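Local structure of fat acid-binding protein (Eubacterium ventriosum, 3NYI) at residues 136-139 with 140-143. The protein is a DegV-family protein that binds stearic acid in the crystal and probably functions in lipid binding. Numbering follows the deposited sequence.
Sequences DQFV and RMLE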
ATOM      1  N   ASP A 136       1.048  -4.377   9.807  1.00 22.53           N
ATOM      2  CA  ASP A 136       0.440  -5.424  10.622  1.00 24.01           C
ATOM      3  C   ASP A 136       1.466  -6.400  11.223  1.00 26.53           C
ATOM      4  O   ASP A 136       1.316  -6.830  12.363  1.00 25.39           O
ATOM      5  CB  ASP A 136      -0.641  -6.170   9.830  1.00 21.22           C
ATOM      6  CG  ASP A 136      -1.384  -7.186  10.683  1.00 29.62           C
ATOM      7  OD1 ASP A 136      -1.991  -6.780  11.702  1.00 30.16           O
ATOM      8  OD2 ASP A 136      -1.321  -8.385  10.345  1.00 38.96           O
ATOM      9  N   GLN A 137       2.516  -6.739  10.483  1.00 24.38           N
ATOM     10  CA  GLN A 137       3.567  -7.564  11.080  1.00 23.24           C
ATOM     11  C   GLN A 137       4.192  -6.813  12.255  1.00 27.04           C
ATOM     12  O   GLN A 137       4.458  -7.395  13.295  1.00 25.36           O
ATOM     13  CB  GLN A 137       4.635  -7.957  10.059  1.00 24.32           C
ATOM     14  CG  GLN A 137       4.182  -9.037   9.079  1.00 24.08           C
ATOM     15  CD  GLN A 137       3.877 -10.360   9.780  1.00 27.22           C
ATOM     16  OE1 GLN A 137       4.692 -10.857  10.550  1.00 30.29           O
ATOM     17  NE2 GLN A 137       2.692 -10.919   9.527  1.00 24.55           N
ATOM     18  N   PHE A 138       4.399  -5.506  12.096  1.00 25.38           N
ATOM     19  CA  PHE A 138       4.973  -4.699  13.165  1.00 24.34           C
ATOM     20  C   PHE A 138       4.032  -4.636  14.366  1.00 24.68           C
ATOM     21  O   PHE A 138       4.461  -4.792  15.504  1.00 26.11           O
ATOM     22  CB  PHE A 138       5.281  -3.271  12.667  1.00 24.32           C
ATOM     23  CG  PHE A 138       6.375  -2.604  13.438  1.00 35.32           C
ATOM     24  CD1 PHE A 138       7.703  -2.872  13.139  1.00 40.14           C
ATOM     25  CD2 PHE A 138       6.080  -1.736  14.481  1.00 43.67           C
ATOM     26  CE1 PHE A 138       8.722  -2.287  13.858  1.00 43.55           C
ATOM     27  CE2 PHE A 138       7.096  -1.138  15.207  1.00 49.07           C
ATOM     28  CZ  PHE A 138       8.419  -1.413  14.894  1.00 51.33           C
ATOM     29  N   VAL A 139       2.748  -4.400  14.104  1.00 23.20           N
ATOM     30  CA  VAL A 139       1.735  -4.404  15.159  1.00 28.45           C
ATOM     31  C   VAL A 139       1.733  -5.744  15.901  1.00 33.04           C
ATOM     32  O   VAL A 139       1.676  -5.783  17.134  1.00 36.77           O
ATOM     33  CB  VAL A 139       0.324  -4.113  14.603  1.00 27.47           C
ATOM     34  CG1 VAL A 139      -0.749  -4.439  15.652  1.00 32.83           C
ATOM     35  CG2 VAL A 139       0.222  -2.657  14.132  1.00 26.93           C
ATOM     36  N   ARG A 140       1.811  -6.832  15.146  1.00 33.21           N
ATOM     37  CA  ARG A 140       1.881  -8.175  15.740  1.00 36.25           C
ATOM     38  C   ARG A 140       3.089  -8.342  16.661  1.00 36.14           C
ATOM     39  O   ARG A 140       2.957  -8.811  17.796  1.00 32.86           O
ATOM     40  CB  ARG A 140       1.920  -9.247  14.659  1.00 33.95           C
ATOM     41  CG  ARG A 140       0.637  -9.404  13.871  1.00 38.82           C
ATOM     42  CD  ARG A 140       0.840 -10.381  12.722  1.00 40.09           C
ATOM     43  NE  ARG A 140      -0.351 -10.487  11.885  1.00 38.68           N
ATOM     44  CZ  ARG A 140      -0.917 -11.641  11.549  1.00 44.00           C
ATOM     45  NH1 ARG A 140      -0.393 -12.790  11.972  1.00 35.86           N
ATOM     46  NH2 ARG A 140      -2.003 -11.645  10.789  1.00 39.31           N
HETATM   47  N   MSE A 141       4.267  -7.959  16.173  1.00 29.23           N
HETATM   48  CA  MSE A 141       5.496  -8.127  16.952  1.00 28.99           C
HETATM   49  C   MSE A 141       5.442  -7.414  18.290  1.00 32.74           C
HETATM   50  O   MSE A 141       5.794  -7.994  19.327  1.00 34.55           O
HETATM   51  CB  MSE A 141       6.738  -7.720  16.138  1.00 26.00           C
HETATM   52  CG  MSE A 141       7.023  -8.681  14.970  1.00 22.94           C
HETATM   53 SE   MSE A 141       8.704  -8.308  14.032  0.82 34.47          SE
HETATM   54  CE  MSE A 141       8.077  -6.837  12.903  1.00 78.75           C
ATOM     55  N   LEU A 142       4.991  -6.161  18.266  1.00 30.81           N
ATOM     56  CA  LEU A 142       4.863  -5.377  19.482  1.00 36.82           C
ATOM     57  C   LEU A 142       3.806  -5.940  20.421  1.00 36.53           C
ATOM     58  O   LEU A 142       4.016  -5.984  21.623  1.00 39.55           O
ATOM     59  CB  LEU A 142       4.564  -3.910  19.153  1.00 34.48           C
ATOM     60  CG  LEU A 142       5.653  -3.240  18.312  1.00 38.82           C
ATOM     61  CD1 LEU A 142       5.410  -1.738  18.223  1.00 47.00           C
ATOM     62  CD2 LEU A 142       7.036  -3.525  18.885  1.00 36.94           C
ATOM     63  N   GLU A 143       2.675  -6.380  19.882  1.00 37.15           N
ATOM     64  CA  GLU A 143       1.648  -6.983  20.728  1.00 49.25           C
ATOM     65  C   GLU A 143       2.099  -8.328  21.303  1.00 49.60           C
ATOM     66  O   GLU A 143       1.713  -8.699  22.416  1.00 49.79           O
ATOM     67  CB  GLU A 143       0.313  -7.090  19.980  1.00 59.00           C
ATOM     68  CG  GLU A 143      -0.235  -5.708  19.601  1.00 70.40           C
ATOM     69  CD  GLU A 143      -1.663  -5.724  19.080  1.00 69.98           C
ATOM     70  OE1 GLU A 143      -2.247  -6.824  18.948  1.00 70.69           O
ATOM     71  OE2 GLU A 143      -2.195  -4.620  18.802  1.00 61.69           O
TER
HETATM   72  O   HOH W   1      -2.797  -9.618   8.478  1.00 42.58           O
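Asp136 and Arg140, one helical turn apart, form an i to i+4 salt bridge, with Arg140 NE 2.8 Å from Asp136 OD2. The carboxylate oxygen lies near the guanidinium plane, at its edge, whereas NE meets OD2 from above the carboxylate plane; the two planes stand nearly perpendicular (89°). Arg140 NH2 adds a weak bond to the same oxygen, and a water donates to Asp136 OD2 at 2.7 Å while accepting from Arg140 NH2. Extended from CG to NE, the arginine runs back along the helix, and Gln137 NE2 lies over one guanidinium face, the amide turned 29° from it while Gln137 OE1 accepts a hydrogen bond from Tyr293 N. A methionine in place of Arg140 would probably leave Asp136 OD2 without its charged mate and cost Asp265 its salt bridge to the guanidinium.

Apolar contacts line another side of the helix: Leu142 CD1 reaches Phe138 CE2 at 3.5 Å, and the methyl CE of selenomethionine Met141, brought back by a bend at chi3 (-81°), lies 4.0 Å from Phe138 CD1.

Val139 and Glu143 run side by side, Val139 CG1 3.5 Å from Glu143 OE2.

Four consecutive i+4 backbone bonds, from Arg140 N to Asp136 O through Glu143 N to Val139 O, carry helix 128-143 to its end. Phe138 and Met141 pack on helix 148-161, Val139 on helix 17-23, whose Tyr19 and His23 hydrogen-bond to Asp136 and Glu143, and Gln137 and Arg140 on strand 236-242.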